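Local coordinates for regulatory Subunit of Protein Kinase A (cAMP-dependent) from Euglena gracilis (Euglena gracilis, PDB 6RSX) that binds one cAMP in each of two cyclic nucleotide-binding domains and probably restrains the catalytic subunit of protein kinase A until cAMP arrives, at residues A[46-51]-A[145-150]; A[117-122]-A[154-159]. All coordinates share one frame; numbering follows the deposited sequence.

Interaction 1 (A[46-51]-A[145-150])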
loop_
_atom_site.group_PDB
_atom_site.type_symbol
_atom_site.label_atom_id
_atom_site.label_comp_id
_atom_site.label_asym_id
_atom_site.label_seq_id
_atom_site.Cartn_x
_atom_site.Cartn_y
_atom_site.Cartn_z
ATOM N N ARG A 46 -6.102 -6.905 5.108
ATOM C CA ARG A 46 -5.444 -6.904 6.408
ATOM C C ARG A 46 -6.195 -6.053 7.419
ATOM O O ARG A 46 -6.158 -6.342 8.621
ATOM C CB ARG A 46 -4.003 -6.397 6.274
ATOM C CG ARG A 46 -3.196 -6.530 7.569
ATOM C CD ARG A 46 -1.770 -6.063 7.386
ATOM N NE ARG A 46 -1.100 -6.833 6.344
ATOM C CZ ARG A 46 0.010 -6.437 5.739
ATOM N NH1 ARG A 46 0.565 -5.276 6.073
ATOM N NH2 ARG A 46 0.563 -7.193 4.799
ATOM N N SER A 47 -6.868 -4.998 6.962
ATOM C CA SER A 47 -7.534 -4.080 7.885
ATOM C C SER A 47 -8.812 -4.672 8.485
ATOM O O SER A 47 -9.137 -4.396 9.650
ATOM C CB SER A 47 -7.846 -2.775 7.157
ATOM O OG SER A 47 -8.057 -3.018 5.778
ATOM N N LEU A 48 -9.543 -5.475 7.712
ATOM C CA LEU A 48 -10.817 -6.022 8.168
ATOM C C LEU A 48 -10.672 -6.694 9.523
ATOM O O LEU A 48 -9.706 -7.415 9.770
ATOM C CB LEU A 48 -11.343 -7.043 7.161
ATOM C CG LEU A 48 -11.518 -6.518 5.753
ATOM C CD1 LEU A 48 -11.769 -7.690 4.852
ATOM C CD2 LEU A 48 -12.677 -5.522 5.698
ATOM N N GLY A 49 -11.664 -6.475 10.389
ATOM C CA GLY A 49 -11.770 -7.214 11.623
ATOM C C GLY A 49 -12.320 -8.604 11.394
ATOM O O GLY A 49 -12.634 -9.011 10.276
ATOM N N GLU A 50 -12.474 -9.334 12.499
ATOM C CA GLU A 50 -12.711 -10.773 12.420
ATOM C C GLU A 50 -14.088 -11.100 11.855
ATOM O O GLU A 50 -14.240 -12.084 11.124
ATOM C CB GLU A 50 -12.541 -11.406 13.798
ATOM C CG GLU A 50 -12.597 -12.931 13.797
ATOM C CD GLU A 50 -11.403 -13.544 14.501
ATOM O OE1 GLU A 50 -11.036 -14.697 14.181
ATOM O OE2 GLU A 50 -10.824 -12.857 15.372
ATOM N N ASP A 51 -15.106 -10.311 12.203
ATOM C CA ASP A 51 -16.455 -10.591 11.716
ATOM C C ASP A 51 -16.534 -10.433 10.204
ATOM O O ASP A 51 -17.143 -11.255 9.507
ATOM C CB ASP A 51 -17.463 -9.670 12.399
ATOM C CG ASP A 51 -18.161 -10.337 13.568
ATOM O OD1 ASP A 51 -17.742 -11.453 13.950
ATOM O OD2 ASP A 51 -19.135 -9.752 14.097
ATOM N N ARG A 145 -19.631 -4.065 -1.006
ATOM C CA ARG A 145 -20.278 -2.894 -0.417
ATOM C C ARG A 145 -20.482 -3.057 1.083
ATOM O O ARG A 145 -20.355 -2.085 1.836
ATOM C CB ARG A 145 -21.617 -2.612 -1.114
ATOM C CG ARG A 145 -21.417 -2.122 -2.550
ATOM C CD ARG A 145 -22.695 -1.600 -3.192
ATOM N NE ARG A 145 -22.909 -0.197 -2.849
ATOM C CZ ARG A 145 -22.318 0.828 -3.460
ATOM N NH1 ARG A 145 -22.583 2.076 -3.076
ATOM N NH2 ARG A 145 -21.466 0.611 -4.462
ATOM N N ARG A 146 -20.798 -4.273 1.534
ATOM C CA ARG A 146 -21.002 -4.497 2.961
ATOM C C ARG A 146 -19.721 -4.310 3.765
ATOM O O ARG A 146 -19.733 -3.626 4.796
ATOM C CB ARG A 146 -21.564 -5.894 3.203
ATOM C CG ARG A 146 -22.994 -6.037 2.737
ATOM C CD ARG A 146 -23.787 -6.880 3.706
ATOM N NE ARG A 146 -23.468 -8.300 3.633
ATOM C CZ ARG A 146 -22.958 -9.009 4.631
ATOM N NH1 ARG A 146 -22.737 -10.306 4.467
ATOM N NH2 ARG A 146 -22.680 -8.427 5.792
ATOM N N ILE A 147 -18.609 -4.908 3.329
ATOM C CA ILE A 147 -17.430 -5.033 4.188
ATOM C C ILE A 147 -16.239 -4.151 3.815
ATOM O O ILE A 147 -15.396 -3.889 4.689
ATOM C CB ILE A 147 -16.974 -6.498 4.282
ATOM C CG1 ILE A 147 -16.386 -6.939 2.955
ATOM C CG2 ILE A 147 -18.133 -7.409 4.701
ATOM C CD1 ILE A 147 -15.733 -8.286 3.061
ATOM N N LEU A 148 -16.123 -3.681 2.580
ATOM C CA LEU A 148 -14.940 -2.918 2.186
ATOM C C LEU A 148 -15.217 -1.481 1.763
ATOM O O LEU A 148 -14.315 -0.646 1.880
ATOM C CB LEU A 148 -14.197 -3.637 1.042
ATOM C CG LEU A 148 -13.301 -4.809 1.436
ATOM C CD1 LEU A 148 -12.851 -5.577 0.192
ATOM C CD2 LEU A 148 -12.096 -4.261 2.218
ATOM N N LEU A 149 -16.432 -1.155 1.295
ATOM C CA LEU A 149 -16.618 0.111 0.586
ATOM C C LEU A 149 -16.393 1.317 1.502
ATOM O O LEU A 149 -15.662 2.253 1.146
ATOM C CB LEU A 149 -18.019 0.155 -0.068
ATOM C CG LEU A 149 -18.294 1.415 -0.896
ATOM C CD1 LEU A 149 -19.360 1.177 -1.964
ATOM C CD2 LEU A 149 -18.735 2.506 0.054
ATOM N N THR A 150 -17.004 1.305 2.692
ATOM C CA THR A 150 -17.036 2.504 3.529
ATOM C C THR A 150 -15.639 2.898 3.987
ATOM O O THR A 150 -15.189 4.027 3.766
ATOM C CB THR A 150 -17.941 2.283 4.743
ATOM O OG1 THR A 150 -19.269 1.997 4.297
ATOM C CG2 THR A 150 -17.953 3.528 5.609
#

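Interaction 2 (A[117-122]-A[154-159]). With CMP (adenosine-3',5'-cyclic-monophosphate), chain B.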
loop_
_atom_site.group_PDB
_atom_site.type_symbol
_atom_site.label_atom_id
_atom_site.label_comp_id
_atom_site.label_asym_id
_atom_site.label_seq_id
_atom_site.Cartn_x
_atom_site.Cartn_y
_atom_site.Cartn_z
ATOM N N ALA A 117 -14.937 0.750 -9.544
ATOM C CA ALA A 117 -16.328 0.711 -10.060
ATOM C C ALA A 117 -17.318 0.394 -8.945
ATOM O O ALA A 117 -18.455 0.912 -8.925
ATOM C CB ALA A 117 -16.439 -0.337 -11.179
ATOM N N LEU A 118 -16.928 -0.491 -8.024
ATOM C CA LEU A 118 -17.812 -0.870 -6.932
ATOM C C LEU A 118 -17.916 0.235 -5.882
ATOM O O LEU A 118 -18.963 0.368 -5.242
ATOM C CB LEU A 118 -17.372 -2.182 -6.293
ATOM C CG LEU A 118 -17.102 -3.414 -7.193
ATOM C CD1 LEU A 118 -17.064 -4.812 -6.501
ATOM C CD2 LEU A 118 -17.835 -3.468 -8.465
ATOM N N MET A 119 -16.865 1.037 -5.711
ATOM C CA MET A 119 -16.930 2.116 -4.732
ATOM C C MET A 119 -17.678 3.323 -5.273
ATOM O O MET A 119 -18.611 3.816 -4.631
ATOM C CB MET A 119 -15.521 2.532 -4.307
ATOM C CG MET A 119 -14.769 1.432 -3.634
ATOM S SD MET A 119 -13.001 1.764 -3.579
ATOM C CE MET A 119 -12.902 3.307 -2.663
ATOM N N TYR A 120 -17.283 3.811 -6.446
ATOM C CA TYR A 120 -17.709 5.101 -6.945
ATOM C C TYR A 120 -18.813 5.002 -7.992
ATOM O O TYR A 120 -19.249 6.036 -8.489
ATOM C CB TYR A 120 -16.527 5.852 -7.521
ATOM C CG TYR A 120 -15.407 6.038 -6.506
ATOM C CD1 TYR A 120 -15.541 6.960 -5.479
ATOM C CD2 TYR A 120 -14.255 5.253 -6.549
ATOM C CE1 TYR A 120 -14.532 7.124 -4.523
ATOM C CE2 TYR A 120 -13.231 5.415 -5.590
ATOM C CZ TYR A 120 -13.395 6.350 -4.591
ATOM O OH TYR A 120 -12.424 6.529 -3.646
ATOM N N GLY A 121 -19.239 3.800 -8.362
ATOM C CA GLY A 121 -20.249 3.666 -9.396
ATOM C C GLY A 121 -19.827 4.079 -10.794
ATOM O O GLY A 121 -20.691 4.283 -11.661
ATOM N N THR A 122 -18.529 4.171 -11.059
ATOM C CA THR A 122 -17.951 4.556 -12.337
ATOM C C THR A 122 -17.768 3.321 -13.215
ATOM O O THR A 122 -17.659 2.203 -12.704
ATOM C CB THR A 122 -16.591 5.231 -12.130
ATOM O OG1 THR A 122 -15.802 4.419 -11.242
ATOM C CG2 THR A 122 -16.738 6.638 -11.524
ATOM N N ARG A 154 -13.293 6.149 2.773
ATOM C CA ARG A 154 -12.936 7.156 3.770
ATOM C C ARG A 154 -11.425 7.372 3.844
ATOM O O ARG A 154 -10.945 8.512 3.842
ATOM C CB ARG A 154 -13.480 6.744 5.135
ATOM C CG ARG A 154 -13.042 7.688 6.239
ATOM C CD ARG A 154 -13.897 7.527 7.464
ATOM N NE ARG A 154 -13.827 6.174 7.999
ATOM C CZ ARG A 154 -14.869 5.358 8.086
ATOM N NH1 ARG A 154 -16.067 5.770 7.684
ATOM N NH2 ARG A 154 -14.710 4.137 8.585
ATOM N N LYS A 155 -10.663 6.280 3.926
ATOM C CA LYS A 155 -9.211 6.378 4.062
ATOM C C LYS A 155 -8.599 7.103 2.866
ATOM O O LYS A 155 -7.704 7.951 3.020
ATOM C CB LYS A 155 -8.634 4.970 4.217
ATOM C CG LYS A 155 -7.093 4.908 4.390
ATOM C CD LYS A 155 -6.722 4.751 5.830
ATOM C CE LYS A 155 -5.177 4.715 5.987
ATOM N NZ LYS A 155 -4.570 3.380 5.628
ATOM N N ARG A 156 -9.078 6.794 1.653
ATOM C CA ARG A 156 -8.503 7.448 0.488
ATOM C C ARG A 156 -8.823 8.933 0.492
ATOM O O ARG A 156 -7.958 9.767 0.171
ATOM C CB ARG A 156 -8.992 6.771 -0.788
ATOM C CG ARG A 156 -8.403 5.368 -0.980
ATOM C CD ARG A 156 -9.029 4.625 -2.166
ATOM N NE ARG A 156 -8.352 3.337 -2.359
ATOM C CZ ARG A 156 -8.432 2.603 -3.467
ATOM N NH1 ARG A 156 -9.179 3.020 -4.493
ATOM N NH2 ARG A 156 -7.769 1.450 -3.553
ATOM N N ARG A 157 -10.063 9.281 0.847
ATOM C CA ARG A 157 -10.456 10.682 0.947
ATOM C C ARG A 157 -9.629 11.405 1.999
ATOM O O ARG A 157 -9.125 12.508 1.764
ATOM C CB ARG A 157 -11.944 10.785 1.285
ATOM C CG ARG A 157 -12.393 12.182 1.694
ATOM C CD ARG A 157 -13.896 12.314 1.505
ATOM N NE ARG A 157 -14.351 13.669 1.795
ATOM C CZ ARG A 157 -15.194 13.981 2.773
ATOM N NH1 ARG A 157 -15.542 15.247 2.972
ATOM N NH2 ARG A 157 -15.697 13.026 3.546
ATOM N N GLN A 158 -9.483 10.793 3.169
ATOM C CA GLN A 158 -8.839 11.485 4.279
ATOM C C GLN A 158 -7.384 11.815 3.998
ATOM O O GLN A 158 -6.867 12.796 4.534
ATOM C CB GLN A 158 -8.975 10.657 5.549
ATOM C CG GLN A 158 -10.433 10.644 5.998
ATOM C CD GLN A 158 -10.669 9.815 7.252
ATOM O OE1 GLN A 158 -9.981 8.820 7.501
ATOM N NE2 GLN A 158 -11.662 10.224 8.045
ATOM N N TYR A 159 -6.709 11.045 3.154
ATOM C CA TYR A 159 -5.291 11.294 2.923
ATOM C C TYR A 159 -5.002 11.948 1.575
ATOM O O TYR A 159 -3.835 12.163 1.243
ATOM C CB TYR A 159 -4.525 9.980 3.071
ATOM C CG TYR A 159 -4.362 9.582 4.523
ATOM C CD1 TYR A 159 -3.311 10.086 5.283
ATOM C CD2 TYR A 159 -5.280 8.750 5.149
ATOM C CE1 TYR A 159 -3.156 9.744 6.624
ATOM C CE2 TYR A 159 -5.129 8.390 6.493
ATOM C CZ TYR A 159 -4.046 8.897 7.220
ATOM O OH TYR A 159 -3.882 8.568 8.544
HETATM P P CMP B . -11.956 -0.528 -11.661
HETATM O O1P CMP B . -13.249 -1.079 -10.971
HETATM O O2P CMP B . -11.888 0.781 -12.328
HETATM O "O5'" CMP B . -11.531 -1.552 -12.826
HETATM C "C5'" CMP B . -10.199 -1.572 -13.337
HETATM C "C4'" CMP B . -9.280 -1.664 -12.155
HETATM O "O4'" CMP B . -7.885 -1.595 -12.474
HETATM C "C3'" CMP B . -9.443 -0.528 -11.179
HETATM O "O3'" CMP B . -10.687 -0.579 -10.516
HETATM C "C2'" CMP B . -8.215 -0.686 -10.277
HETATM O "O2'" CMP B . -8.512 -1.642 -9.272
HETATM C "C1'" CMP B . -7.182 -1.286 -11.273
HETATM N N9 CMP B . -6.091 -0.385 -11.624
HETATM C C8 CMP B . -4.754 -0.718 -11.602
HETATM N N7 CMP B . -4.060 0.319 -12.036
HETATM C C5 CMP B . -4.939 1.300 -12.284
HETATM C C6 CMP B . -4.691 2.574 -12.720
HETATM N N6 CMP B . -3.458 3.250 -13.046
HETATM N N1 CMP B . -5.667 3.437 -12.890
HETATM C C2 CMP B . -6.946 3.007 -12.665
HETATM N N3 CMP B . -7.222 1.739 -12.215
HETATM C C4 CMP B . -6.193 0.881 -12.041
#

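Interaction 1 (A[46-51]-A[145-150])
The flat group that Leu48 meets is the peptide linking Ile147 to Leu148: its CD2 lies 3.3 Å from Ile147 O, a carbonyl that Gln151 NE2 also reaches with a hydrogen bond. The other flat group nearby, the Arg145 guanidinium, has Leu149 CD1 over one face, 3.2 Å above the plane and offset toward the rim. This is the helical part of a cyclic nucleotide-binding domain, where the segment 46-51, which leads into helix 50-59 and is probably part of the N3A motif as in other regulatory subunits, packs against the junction of helices 141-147 and 149-165.

All three touching residues are buried, and the side-chain contacts are all between aliphatic groups, though the closest approach is a methyl on a carbonyl oxygen. Leu48 points its side chain at the junction, with CG beside the backbone N and anti to the carbonyl carbon (chi1 -57°). Its two methyls divide the work: CD1 faces Ile147 CD1 at 4.4 Å, while CD2 meets Leu148. Branched aliphatic residues suit this interior, and Leu53 and Val56 of helix 50-59 also touch Leu48; Val56 thus packs against both Leu48 and Ile147. Gly49 follows as the N-cap of that helix.

Arg46 forms salt bridges with Asp262 and Glu264 of the second domain, so the chain next to this apolar cluster also ties the two domains together. The Leu48 and Leu148 side chains cross at about a right angle, meeting methyl to methyl with CD2 3.7 Å from CD2.

Interaction 2 (A[117-122]-A[154-159])
Within 154-159, Met119 and Tyr120 of helix 115-120 both meet Arg156. The short helix belongs to the phosphate-binding cassette of the cyclic nucleotide-binding domain: in its first turn Ala117 N donates a nearly straight hydrogen bond to O1P of cAMP (2.9 Å, 164°), and a side chain as small as alanine lets CB sit beside the same phosphate oxygen.

The denser side is around Met119. This buried, flexible thioether lies among Phe144 and, on the same helix as Arg156, Thr152 and Met153. In one of its two conformers, its tip runs at about a right angle to Arg156, with CE 4.1 Å from Arg156 CD and SD oblique to the guanidinium. Arginine suits the place because its extended methylenes offer apolar surface while its charge is taken elsewhere: NH2 makes salt bridges with Asp182 and Glu115. Since Glu115 also bonds the bound cAMP, Arg156 acts as a second-shell residue that probably steadies the carboxylate.

Tyr120 forms the looser, partly exposed side. One face of its ring is covered by Met119 CB, and Met178 of helix 174-183 touches both Tyr120 and Arg156. The ring plane is 26° from that of the guanidinium, but the ring does not stack on it. Tyrosine suits this margin because its long ring spans the distance to the arginine and ends in a polar group, with OH 4.2 Å from Arg156 CD.

How the interactions relate
The segments alternate along the chain, in the order 46-51, 117-122, 145-150 and 154-159, so the two interactions interlock. Their centres are 14 Å apart and both use helix 149-165: interaction 1 at its start, interaction 2 further along. They also touch directly, with Leu149 CD1 3.8 Å from Met119 CA. Together they join helices 50-59, 115-120, 141-147 and 149-165 of the first domain. Interaction 2 adjoins the cAMP phosphate, whereas in interaction 1 the Leu148 side chain is about 11 Å from the nucleotide. As in other regulatory subunits, where cAMP binding shifts the helical elements, such contacts could probably relay a change.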